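Local coordinates for protein dextranase (PDB 6NZS) that hydrolyses internal alpha-1,6-glucosidic linkages in dextran as an endo-acting enzyme of glycoside hydrolase family 49, at residues 14-20 / 29-35; 53-59 / 84-89; 260-266 / 283-289; 361-365 / 384-388. All blocks are in the same frame, centred on the assembly; numbering follows the deposited sequence.

Contact 1: residues 14-20 / 29-35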
# COMPACT_ATOMS: atom_id res chain seq x y z
N TRP A 14 -8.65 5.26 22.69
CA TRP A 14 -9.53 4.11 22.72
C TRP A 14 -10.81 4.46 21.98
O TRP A 14 -11.02 5.61 21.57
CB TRP A 14 -9.84 3.71 24.17
CG TRP A 14 -10.34 2.32 24.31
CD1 TRP A 14 -11.62 1.93 24.61
CD2 TRP A 14 -9.57 1.12 24.18
NE1 TRP A 14 -11.69 0.56 24.66
CE2 TRP A 14 -10.45 0.04 24.40
CE3 TRP A 14 -8.23 0.86 23.89
CZ2 TRP A 14 -10.03 -1.29 24.34
CZ3 TRP A 14 -7.81 -0.47 23.84
CH2 TRP A 14 -8.71 -1.52 24.06
N HIS A 15 -11.68 3.46 21.79
CA HIS A 15 -13.03 3.68 21.28
C HIS A 15 -13.99 2.94 22.20
O HIS A 15 -13.98 1.71 22.25
CB HIS A 15 -13.16 3.15 19.85
CG HIS A 15 -12.35 3.92 18.85
ND1 HIS A 15 -12.78 5.10 18.29
CD2 HIS A 15 -11.12 3.69 18.34
CE1 HIS A 15 -11.86 5.55 17.46
NE2 HIS A 15 -10.83 4.72 17.48
N ASP A 16 -14.83 3.70 22.91
CA ASP A 16 -15.76 3.06 23.84
C ASP A 16 -16.88 2.33 23.11
O ASP A 16 -17.57 1.50 23.72
CB ASP A 16 -16.33 4.09 24.82
CG ASP A 16 -15.30 4.59 25.82
OD1 ASP A 16 -14.26 3.94 25.99
OD2 ASP A 16 -15.55 5.64 26.44
N ASN A 17 -17.07 2.61 21.82
CA ASN A 17 -18.02 1.92 20.97
C ASN A 17 -17.38 0.76 20.21
O ASN A 17 -17.92 0.33 19.17
CB ASN A 17 -18.65 2.92 19.99
CG ASN A 17 -17.62 3.62 19.11
OD1 ASN A 17 -16.51 3.91 19.55
ND2 ASN A 17 -18.00 3.90 17.88
N ALA A 18 -16.26 0.24 20.70
CA ALA A 18 -15.60 -0.89 20.05
C ALA A 18 -16.42 -2.17 20.21
O ALA A 18 -17.12 -2.36 21.21
CB ALA A 18 -14.22 -1.11 20.66
N VAL A 19 -16.30 -3.05 19.22
CA VAL A 19 -16.94 -4.36 19.25
C VAL A 19 -15.96 -5.41 18.74
O VAL A 19 -15.10 -5.14 17.89
CB VAL A 19 -18.24 -4.41 18.39
CG1 VAL A 19 -19.27 -3.43 18.92
CG2 VAL A 19 -17.92 -4.14 16.92
N PHE A 20 -16.10 -6.62 19.26
CA PHE A 20 -15.46 -7.78 18.66
C PHE A 20 -16.40 -8.33 17.60
O PHE A 20 -17.58 -8.56 17.87
CB PHE A 20 -15.20 -8.86 19.72
CG PHE A 20 -14.13 -8.49 20.71
CD1 PHE A 20 -12.82 -8.28 20.31
CD2 PHE A 20 -14.44 -8.37 22.06
CE1 PHE A 20 -11.83 -7.95 21.23
CE2 PHE A 20 -13.45 -8.04 22.99
CZ PHE A 20 -12.15 -7.83 22.57
N ASP A 29 -22.33 2.89 14.16
CA ASP A 29 -21.77 3.55 15.33
C ASP A 29 -20.78 2.68 16.09
O ASP A 29 -20.51 2.95 17.26
CB ASP A 29 -22.90 4.01 16.26
CG ASP A 29 -23.78 2.85 16.72
OD1 ASP A 29 -23.67 1.73 16.17
OD2 ASP A 29 -24.59 3.06 17.66
N GLU A 30 -20.23 1.65 15.44
CA GLU A 30 -19.30 0.72 16.07
C GLU A 30 -17.95 0.77 15.36
O GLU A 30 -17.86 1.12 14.18
CB GLU A 30 -19.85 -0.71 16.01
CG GLU A 30 -21.13 -0.90 16.83
CD GLU A 30 -21.73 -2.29 16.66
OE1 GLU A 30 -21.35 -2.99 15.70
OE2 GLU A 30 -22.58 -2.67 17.49
N VAL A 31 -16.90 0.39 16.09
CA VAL A 31 -15.55 0.25 15.54
C VAL A 31 -15.08 -1.17 15.82
O VAL A 31 -15.14 -1.63 16.97
CB VAL A 31 -14.58 1.26 16.17
CG1 VAL A 31 -13.16 1.05 15.63
CG2 VAL A 31 -15.03 2.70 15.91
N ARG A 32 -14.59 -1.86 14.79
CA ARG A 32 -14.11 -3.23 14.97
C ARG A 32 -12.78 -3.23 15.71
O ARG A 32 -11.81 -2.60 15.26
CB ARG A 32 -13.94 -3.92 13.61
CG ARG A 32 -13.98 -5.44 13.70
CD ARG A 32 -13.56 -6.13 12.39
NE ARG A 32 -14.34 -5.70 11.22
CZ ARG A 32 -15.51 -6.21 10.86
NH1 ARG A 32 -16.08 -7.18 11.58
NH2 ARG A 32 -16.13 -5.75 9.77
N ARG A 33 -12.73 -3.93 16.84
CA ARG A 33 -11.53 -4.09 17.64
C ARG A 33 -10.86 -5.40 17.25
O ARG A 33 -11.54 -6.39 16.97
CB ARG A 33 -11.89 -4.13 19.12
CG ARG A 33 -10.71 -4.43 20.04
CD ARG A 33 -11.11 -4.38 21.50
NE ARG A 33 -10.06 -4.96 22.32
CZ ARG A 33 -10.15 -5.15 23.63
NH1 ARG A 33 -11.26 -4.80 24.27
NH2 ARG A 33 -9.14 -5.71 24.28
N SER A 34 -9.53 -5.43 17.26
CA SER A 34 -8.83 -6.69 16.98
C SER A 34 -9.20 -7.77 17.98
O SER A 34 -9.11 -7.57 19.20
CB SER A 34 -7.32 -6.49 17.01
OG SER A 34 -6.63 -7.72 16.79
N SER A 35 -9.59 -8.94 17.46
CA SER A 35 -9.82 -10.11 18.30
C SER A 35 -8.54 -10.81 18.72
O SER A 35 -8.59 -11.69 19.58
CB SER A 35 -10.66 -11.13 17.52
OG SER A 35 -11.91 -10.58 17.16

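Contact 2: residues 53-59 / 84-89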
# COMPACT_ATOMS: atom_id res chain seq x y z
N ALA A 53 -3.36 1.29 23.81
CA ALA A 53 -3.57 1.90 22.51
C ALA A 53 -4.49 0.99 21.72
O ALA A 53 -4.27 -0.22 21.67
CB ALA A 53 -2.25 2.06 21.75
N PHE A 54 -5.54 1.57 21.13
CA PHE A 54 -6.52 0.75 20.44
C PHE A 54 -5.88 -0.01 19.28
O PHE A 54 -5.02 0.53 18.58
CB PHE A 54 -7.63 1.64 19.89
CG PHE A 54 -8.86 0.87 19.50
CD1 PHE A 54 -9.73 0.40 20.48
CD2 PHE A 54 -9.14 0.60 18.17
CE1 PHE A 54 -10.86 -0.31 20.14
CE2 PHE A 54 -10.29 -0.11 17.82
CZ PHE A 54 -11.15 -0.56 18.80
N THR A 55 -6.31 -1.25 19.08
CA THR A 55 -5.94 -2.01 17.89
C THR A 55 -7.19 -2.22 17.06
O THR A 55 -8.11 -2.95 17.47
CB THR A 55 -5.26 -3.34 18.23
OG1 THR A 55 -4.12 -3.10 19.07
CG2 THR A 55 -4.79 -4.04 16.96
N TYR A 56 -7.23 -1.58 15.90
CA TYR A 56 -8.29 -1.73 14.91
C TYR A 56 -8.14 -3.06 14.19
O TYR A 56 -7.09 -3.71 14.24
CB TYR A 56 -8.16 -0.62 13.87
CG TYR A 56 -8.26 0.77 14.45
CD1 TYR A 56 -9.50 1.34 14.69
CD2 TYR A 56 -7.12 1.51 14.77
CE1 TYR A 56 -9.61 2.61 15.24
CE2 TYR A 56 -7.22 2.78 15.31
CZ TYR A 56 -8.46 3.32 15.56
OH TYR A 56 -8.56 4.58 16.10
N MET A 57 -9.19 -3.46 13.47
CA MET A 57 -9.10 -4.66 12.65
C MET A 57 -9.99 -4.55 11.41
O MET A 57 -11.14 -4.09 11.49
CB MET A 57 -9.45 -5.94 13.43
CG MET A 57 -9.16 -7.22 12.66
SD MET A 57 -9.42 -8.73 13.62
CE MET A 57 -11.20 -8.74 13.70
N SER A 58 -9.45 -4.97 10.28
CA SER A 58 -10.18 -5.07 9.02
C SER A 58 -10.27 -6.53 8.61
O SER A 58 -9.33 -7.30 8.83
CB SER A 58 -9.44 -4.27 7.94
OG SER A 58 -9.96 -4.54 6.65
N ILE A 59 -11.42 -6.92 8.07
CA ILE A 59 -11.61 -8.28 7.56
C ILE A 59 -12.12 -8.20 6.13
O ILE A 59 -12.68 -7.17 5.72
CB ILE A 59 -12.55 -9.12 8.47
CG1 ILE A 59 -14.01 -8.65 8.36
CG2 ILE A 59 -12.09 -9.06 9.91
CD1 ILE A 59 -14.99 -9.55 9.14
N THR A 84 -7.11 -11.69 8.44
CA THR A 84 -7.51 -10.39 8.97
C THR A 84 -6.27 -9.52 9.06
O THR A 84 -5.14 -10.02 9.05
CB THR A 84 -8.13 -10.46 10.39
OG1 THR A 84 -7.13 -10.82 11.36
CG2 THR A 84 -9.26 -11.47 10.44
N MET A 85 -6.49 -8.21 9.15
CA MET A 85 -5.40 -7.26 9.33
C MET A 85 -5.73 -6.35 10.49
O MET A 85 -6.67 -5.55 10.41
CB MET A 85 -5.12 -6.46 8.05
CG MET A 85 -4.00 -5.43 8.24
SD MET A 85 -3.41 -4.69 6.70
CE MET A 85 -2.53 -6.08 5.99
N SER A 86 -4.97 -6.46 11.57
CA SER A 86 -5.11 -5.59 12.73
C SER A 86 -4.01 -4.53 12.68
O SER A 86 -2.92 -4.77 12.14
CB SER A 86 -4.98 -6.36 14.04
OG SER A 86 -6.02 -7.31 14.19
N TRP A 87 -4.29 -3.36 13.25
CA TRP A 87 -3.25 -2.33 13.31
C TRP A 87 -3.53 -1.40 14.47
O TRP A 87 -4.69 -1.14 14.82
CB TRP A 87 -3.13 -1.54 12.00
CG TRP A 87 -4.20 -0.49 11.78
CD1 TRP A 87 -4.12 0.84 12.06
CD2 TRP A 87 -5.51 -0.71 11.25
NE1 TRP A 87 -5.30 1.47 11.73
CE2 TRP A 87 -6.17 0.53 11.23
CE3 TRP A 87 -6.20 -1.85 10.79
CZ2 TRP A 87 -7.48 0.68 10.77
CZ3 TRP A 87 -7.50 -1.70 10.33
CH2 TRP A 87 -8.13 -0.45 10.33
N SER A 88 -2.45 -0.90 15.07
CA SER A 88 -2.55 0.04 16.18
C SER A 88 -1.66 1.23 15.87
O SER A 88 -0.48 1.05 15.53
CB SER A 88 -2.08 -0.62 17.48
OG SER A 88 -2.18 0.28 18.57
N SER A 89 -2.22 2.43 15.99
CA SER A 89 -1.47 3.67 15.87
C SER A 89 -1.33 4.35 17.23
O SER A 89 -2.21 4.26 18.09
CB SER A 89 -2.19 4.65 14.93
OG SER A 89 -2.08 4.21 13.59
O HOH W 1 -4.71 3.01 17.37

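Contact 3: residues 260-266 / 283-289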
# COMPACT_ATOMS: atom_id res chain seq x y z
N ALA A 260 -10.03 9.75 15.69
CA ALA A 260 -11.19 9.85 14.83
C ALA A 260 -11.24 8.64 13.90
O ALA A 260 -10.22 8.20 13.38
CB ALA A 260 -11.14 11.13 14.00
N TYR A 261 -12.45 8.11 13.71
CA TYR A 261 -12.70 6.99 12.80
C TYR A 261 -13.87 7.39 11.93
O TYR A 261 -15.01 7.48 12.41
CB TYR A 261 -13.00 5.72 13.59
CG TYR A 261 -12.96 4.44 12.77
CD1 TYR A 261 -14.05 4.03 12.02
CD2 TYR A 261 -11.82 3.63 12.77
CE1 TYR A 261 -14.01 2.86 11.29
CE2 TYR A 261 -11.78 2.46 12.04
CZ TYR A 261 -12.87 2.08 11.30
OH TYR A 261 -12.81 0.91 10.58
N VAL A 262 -13.60 7.66 10.66
CA VAL A 262 -14.60 8.13 9.71
C VAL A 262 -14.84 7.03 8.68
O VAL A 262 -13.92 6.66 7.94
CB VAL A 262 -14.14 9.42 9.02
CG1 VAL A 262 -15.17 9.86 7.98
CG2 VAL A 262 -13.89 10.52 10.05
N LYS A 263 -16.07 6.52 8.63
CA LYS A 263 -16.48 5.61 7.57
C LYS A 263 -17.00 6.47 6.42
O LYS A 263 -18.03 7.14 6.57
CB LYS A 263 -17.55 4.66 8.07
CG LYS A 263 -17.15 3.93 9.33
CD LYS A 263 -18.24 3.01 9.84
CE LYS A 263 -17.81 2.35 11.14
NZ LYS A 263 -18.72 1.24 11.50
N GLY A 264 -16.28 6.50 5.31
CA GLY A 264 -16.65 7.37 4.20
C GLY A 264 -15.48 7.59 3.25
O GLY A 264 -14.51 6.83 3.24
N ALA A 265 -15.61 8.64 2.43
CA ALA A 265 -14.65 8.98 1.39
C ALA A 265 -14.86 10.45 1.04
O ALA A 265 -15.91 11.02 1.32
CB ALA A 265 -14.83 8.10 0.14
N PHE A 266 -13.84 11.05 0.44
CA PHE A 266 -13.86 12.49 0.18
C PHE A 266 -13.48 12.76 -1.26
O PHE A 266 -12.49 12.22 -1.77
CB PHE A 266 -12.89 13.25 1.09
CG PHE A 266 -13.32 13.29 2.53
CD1 PHE A 266 -14.28 14.19 2.95
CD2 PHE A 266 -12.76 12.42 3.45
CE1 PHE A 266 -14.68 14.23 4.27
CE2 PHE A 266 -13.16 12.46 4.78
CZ PHE A 266 -14.13 13.36 5.18
N VAL A 283 -8.47 7.64 11.03
CA VAL A 283 -8.78 6.57 10.08
C VAL A 283 -9.92 7.02 9.17
O VAL A 283 -10.92 7.56 9.64
CB VAL A 283 -9.16 5.26 10.80
CG1 VAL A 283 -9.52 4.17 9.79
CG2 VAL A 283 -8.03 4.81 11.70
N LEU A 284 -9.76 6.76 7.87
CA LEU A 284 -10.81 6.91 6.87
C LEU A 284 -11.04 5.52 6.29
O LEU A 284 -10.15 4.97 5.64
CB LEU A 284 -10.39 7.88 5.77
CG LEU A 284 -11.42 8.16 4.67
CD1 LEU A 284 -12.64 8.86 5.27
CD2 LEU A 284 -10.82 9.00 3.55
N SER A 285 -12.23 4.95 6.53
CA SER A 285 -12.51 3.56 6.17
C SER A 285 -13.62 3.50 5.12
O SER A 285 -14.66 4.14 5.28
CB SER A 285 -12.95 2.77 7.40
OG SER A 285 -13.37 1.48 6.99
N GLY A 286 -13.40 2.71 4.07
CA GLY A 286 -14.40 2.51 3.04
C GLY A 286 -15.26 1.27 3.26
O GLY A 286 -15.91 0.79 2.32
N GLU A 287 -15.29 0.79 4.51
CA GLU A 287 -15.92 -0.49 4.83
C GLU A 287 -17.39 -0.56 4.46
O GLU A 287 -17.92 -1.65 4.23
CB GLU A 287 -15.74 -0.77 6.33
CG GLU A 287 -16.51 0.18 7.23
CD GLU A 287 -16.02 0.11 8.67
OE1 GLU A 287 -14.90 0.60 8.93
OE2 GLU A 287 -16.75 -0.41 9.53
N GLN A 288 -18.09 0.58 4.44
CA GLN A 288 -19.53 0.56 4.15
C GLN A 288 -19.83 0.46 2.66
O GLN A 288 -20.98 0.16 2.31
CB GLN A 288 -20.22 1.80 4.73
CG GLN A 288 -20.02 1.95 6.23
CD GLN A 288 -20.72 3.17 6.82
OE1 GLN A 288 -20.56 4.28 6.34
NE2 GLN A 288 -21.47 2.95 7.89
N TYR A 289 -18.85 0.68 1.79
CA TYR A 289 -19.08 0.67 0.36
C TYR A 289 -18.91 -0.73 -0.20
O TYR A 289 -17.99 -1.47 0.19
CB TYR A 289 -18.12 1.63 -0.36
CG TYR A 289 -18.24 3.07 0.10
CD1 TYR A 289 -19.41 3.79 -0.10
CD2 TYR A 289 -17.17 3.71 0.72
CE1 TYR A 289 -19.53 5.10 0.31
CE2 TYR A 289 -17.27 5.02 1.13
CZ TYR A 289 -18.45 5.71 0.93
OH TYR A 289 -18.54 7.01 1.35
O HOH W 2 -19.73 -0.05 9.72

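Contact 4: residues 361-365 / 384-388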
# COMPACT_ATOMS: atom_id res chain seq x y z
N VAL A 361 -4.53 0.15 4.56
CA VAL A 361 -4.70 -1.15 5.21
C VAL A 361 -5.99 -1.80 4.74
O VAL A 361 -6.92 -1.12 4.29
CB VAL A 361 -4.70 -1.06 6.76
CG1 VAL A 361 -3.39 -0.48 7.26
CG2 VAL A 361 -5.87 -0.24 7.27
N GLY A 362 -6.06 -3.12 4.86
CA GLY A 362 -7.30 -3.81 4.53
C GLY A 362 -7.70 -3.75 3.07
O GLY A 362 -8.89 -3.62 2.76
N SER A 363 -6.73 -3.91 2.17
CA SER A 363 -6.99 -3.81 0.73
C SER A 363 -7.29 -5.20 0.15
O SER A 363 -6.53 -5.79 -0.61
CB SER A 363 -5.80 -3.15 0.03
OG SER A 363 -5.66 -1.80 0.45
N TRP A 364 -8.47 -5.72 0.53
CA TRP A 364 -8.81 -7.10 0.20
C TRP A 364 -9.25 -7.28 -1.25
O TRP A 364 -8.91 -8.29 -1.87
CB TRP A 364 -9.89 -7.59 1.15
CG TRP A 364 -9.55 -7.39 2.59
CD1 TRP A 364 -10.09 -6.46 3.45
CD2 TRP A 364 -8.59 -8.13 3.35
NE1 TRP A 364 -9.53 -6.58 4.69
CE2 TRP A 364 -8.60 -7.60 4.67
CE3 TRP A 364 -7.73 -9.19 3.06
CZ2 TRP A 364 -7.78 -8.09 5.68
CZ3 TRP A 364 -6.90 -9.68 4.07
CH2 TRP A 364 -6.94 -9.13 5.36
N TYR A 365 -10.03 -6.34 -1.78
CA TYR A 365 -10.55 -6.46 -3.13
C TYR A 365 -9.45 -6.21 -4.16
O TYR A 365 -8.47 -5.51 -3.89
CB TYR A 365 -11.63 -5.39 -3.36
CG TYR A 365 -12.89 -5.53 -2.54
CD1 TYR A 365 -13.63 -6.72 -2.54
CD2 TYR A 365 -13.35 -4.47 -1.76
CE1 TYR A 365 -14.79 -6.83 -1.78
CE2 TYR A 365 -14.51 -4.57 -1.01
CZ TYR A 365 -15.22 -5.75 -1.02
OH TYR A 365 -16.37 -5.86 -0.26
N PHE A 384 1.85 0.55 2.76
CA PHE A 384 0.80 0.20 1.80
C PHE A 384 0.51 -1.28 1.84
O PHE A 384 1.39 -2.10 1.57
CB PHE A 384 1.21 0.57 0.37
CG PHE A 384 1.17 2.04 0.11
CD1 PHE A 384 2.27 2.84 0.38
CD2 PHE A 384 0.03 2.63 -0.42
CE1 PHE A 384 2.24 4.21 0.14
CE2 PHE A 384 -0.02 4.00 -0.67
CZ PHE A 384 1.09 4.79 -0.39
N ASN A 385 -0.74 -1.62 2.13
CA ASN A 385 -1.30 -2.92 1.78
C ASN A 385 -2.16 -2.67 0.55
O ASN A 385 -2.96 -1.73 0.54
CB ASN A 385 -2.15 -3.41 2.95
CG ASN A 385 -2.87 -4.72 2.68
OD1 ASN A 385 -4.05 -4.85 3.00
ND2 ASN A 385 -2.16 -5.72 2.18
N ALA A 386 -1.96 -3.45 -0.52
CA ALA A 386 -2.71 -3.25 -1.75
C ALA A 386 -2.85 -4.56 -2.51
O ALA A 386 -1.95 -5.41 -2.48
CB ALA A 386 -2.06 -2.18 -2.67
N ASN A 387 -4.00 -4.73 -3.18
CA ASN A 387 -4.28 -5.89 -4.03
C ASN A 387 -4.39 -5.48 -5.50
O ASN A 387 -5.20 -6.01 -6.25
CB ASN A 387 -5.52 -6.64 -3.56
CG ASN A 387 -5.55 -8.08 -4.07
OD1 ASN A 387 -4.55 -8.60 -4.54
ND2 ASN A 387 -6.71 -8.72 -3.98
N ASP A 388 -3.56 -4.54 -5.89
CA ASP A 388 -3.37 -4.12 -7.28
C ASP A 388 -2.05 -3.37 -7.32
O ASP A 388 -1.28 -3.41 -6.36
CB ASP A 388 -4.58 -3.33 -7.78
CG ASP A 388 -4.90 -3.65 -9.22
OD1 ASP A 388 -4.05 -3.34 -10.08
OD2 ASP A 388 -5.98 -4.23 -9.51

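Contact 1: residues 14-20 / 29-35
The guanidinium group of Arg33 lies between two aromatic rings. Phe20 CZ covers one face and Trp14 CZ2 the opposite one, with Arg33 CZ 3.5 Å from Phe20 CZ and Arg33 NH1 3.7 Å from Trp14 CZ2. The two rings meet it differently: the guanidinium plane is turned 39° from the Phe20 ring but 74° from that of Trp14, where NH1 reaches the ring edge. An arm extended from the backbone (CG anti to N, chi1 175°) carries the group out to this slot, and Asp38 takes NH2 in a salt bridge. An alanine at Arg33 is likely to leave Asp38 without its mate and open a gap between the two rings.

On the other face of the strands Val19 CG1 packs against the carboxylate end of Glu30, 3.5 Å from Glu30 CD; Glu30 OE1 itself accepts from Gly27 N.

Hydrogen bonds set the register. Val31 N binds Asn17 O, Val19 N binds Val31 O at 2.9 Å, and Arg33 N binds Val19 O nearly straight. The side chain of Asn17 extends the series, its ND2 reaching Asp29 O at 2.8 Å with the acceptor in the amide plane but the donor well above the carbonyl plane.

Ala18 and Val31, then Val19 and Arg32, thus pair as a short two-stranded parallel ladder, entered through the type I turn from His15 to Ala18, within the Ig-like N-terminal region of family 49.

Contact 2: residues 53-59 / 84-89
Tyr56 and Trp87 face each other as a hydrogen-bonded pair of an antiparallel beta ladder in the Ig-like N-terminal region. Tyr56 N donates to Trp87 O at 2.8 Å, and Trp87 N returns a bond to Tyr56 O. Two residues on, Ser58 and Met85 form the next such pair; the bond from Ser58 N to Met85 O is nearly straight.

Starting from the backbone, Tyr56 CB sits over the six-membered ring of Trp87, 3.4 Å from its centroid and 9° off the normal, a CH-pi contact. CG is still near CZ2 and CE2, while CD2 slides on to Trp87 NE1 at 3.5 Å. The rings barely overlap despite planes only 24° apart (Tyr56 ring against the five-membered ring of Trp87), and the phenol OH ends beyond the ladder, bonded to His15 NE2 and Trp13 NE1. Trp87 CG stands between backbone N and carbonyl carbon (chi1 77°), which swings the indole back across the neighbouring strand. An alanine in place of Trp87 would probably open a gap under Tyr56 CB and lose the CH-pi contact.

Across the other face, Met57 CG touches Ser86 OG, whose polar partner is Ser34. Near the ladder's end, Ser88 OG donates to Phe54 O at 2.9 Å from above the carbonyl plane.

Contact 3: residues 260-266 / 283-289
Glu287 OE1 accepts two hydroxyl protons: Tyr261 OH comes from the neighbouring strand at 2.7 Å, nearly in line with the carboxylate C-O bond, and Ser285 OG takes the anti lone pair at 2.6 Å. The oxygen lies at the edge of the Tyr261 ring, whose plane stands 81° from the carboxylate. Lys263 NZ approaches OE2 at 3.2 Å in a salt bridge whose hydrogen bond is weak; the ammonium also binds the carbonyls of Gly27 and Glu30.

What brings the carboxylate here is partly its own backbone. Glu287 N donates to Ser285 OG, an ST turn, with CG between backbone N and carbonyl carbon (chi1 67°), which turns the chain toward strand 260-263. That strand and 283-285 are adjacent parallel strands of the right-handed beta-helix, stacked in register with Tyr261 beside Val283 and Val262 beside Leu284. Three of the ladder bonds are Val283 N to Ala260 O, Val262 N to Val283 O and Ser285 N to Val262 O, the last at 2.8 Å and in the carbonyl plane.

On the opposite face from Tyr261, Leu284 CD1 meets Val262 CG1 and Phe266 CE2, the latter at 3.7 Å. Past the strands, Gly264 has backbone angles that would jam a CB against the preceding carbonyl, and Tyr289 OH comes within 3.4 Å of Gly264 CA while the hydroxyl bonds to Tyr243 O.

Contact 4: residues 361-365 / 384-388
A turn of the beta-solenoid is joined to the next one here through polar side chains, in a buried stretch where the chain leaves strand 351-361 and passes alongside strand 382-386. Ser363 and Asn385 make a two-way grip. Ser363 N donates to Asn385 OD1 at 3.0 Å with an angle of 168° at the hydrogen, and Ser363 OG donates to Asn385 O at 2.7 Å. Both donors stand well above the plane of the carbonyl they meet, so neither bond uses a lone-pair direction. Asn385 places its amide by holding CG anti to the backbone N (chi1 177°), which sends OD1 across to the turn, while ND2 is held by Trp406 O and Asn408 OD1. One amide thus ties its own strand to chain both earlier (Ser363) and later (Trp406 and Asn408).

The Ser363 methylene rests on the next residue of the strand, with CB 3.6 Å from Ala386 CA. Ser363 is also the centre of an inverse gamma turn, and the positive phi of Gly362 just before it bends the chain.

Asn387 repeats the theme with a different atom: its ND2 donates to Trp364 O at 3.1 Å. Its CB lies 3.2 Å from both Ser363 O and Tyr365 O, and OD1 accepts from the backbone N of Glu409 and Asn410.

The two touching parts run 8° apart in direction. Val361 pairs through its backbone with Val334 of strand 325-335 and with Glu336 just after it, Phe384 pairs with strand 398-407, and strand 84-92 covers Val361, Trp364 and Asn385 through Met85.

Contacts 2, 3 and 4 are buried, whereas contact 1 is partly exposed and lies farthest from the chain's centre, about 24 Å against about 6 Å for contact 4, measured from the contact centres. Contacts 1 and 2 belong to the Ig-like region and touch through two probable hydrogen bonds, His15 to Tyr56 and Ser34 to Ser86. Contacts 3 and 4 belong to the solenoid and do not touch each other. The two regions meet where Tyr56 packs on Tyr261 and where Ser58 OG reaches Trp364 NE1. Chemistry changes accordingly: aromatic rings around a guanidinium at the periphery, CH-pi packing in contact 2, a carboxylate network in contact 3, and amide and hydroxyl bonds in contact 4.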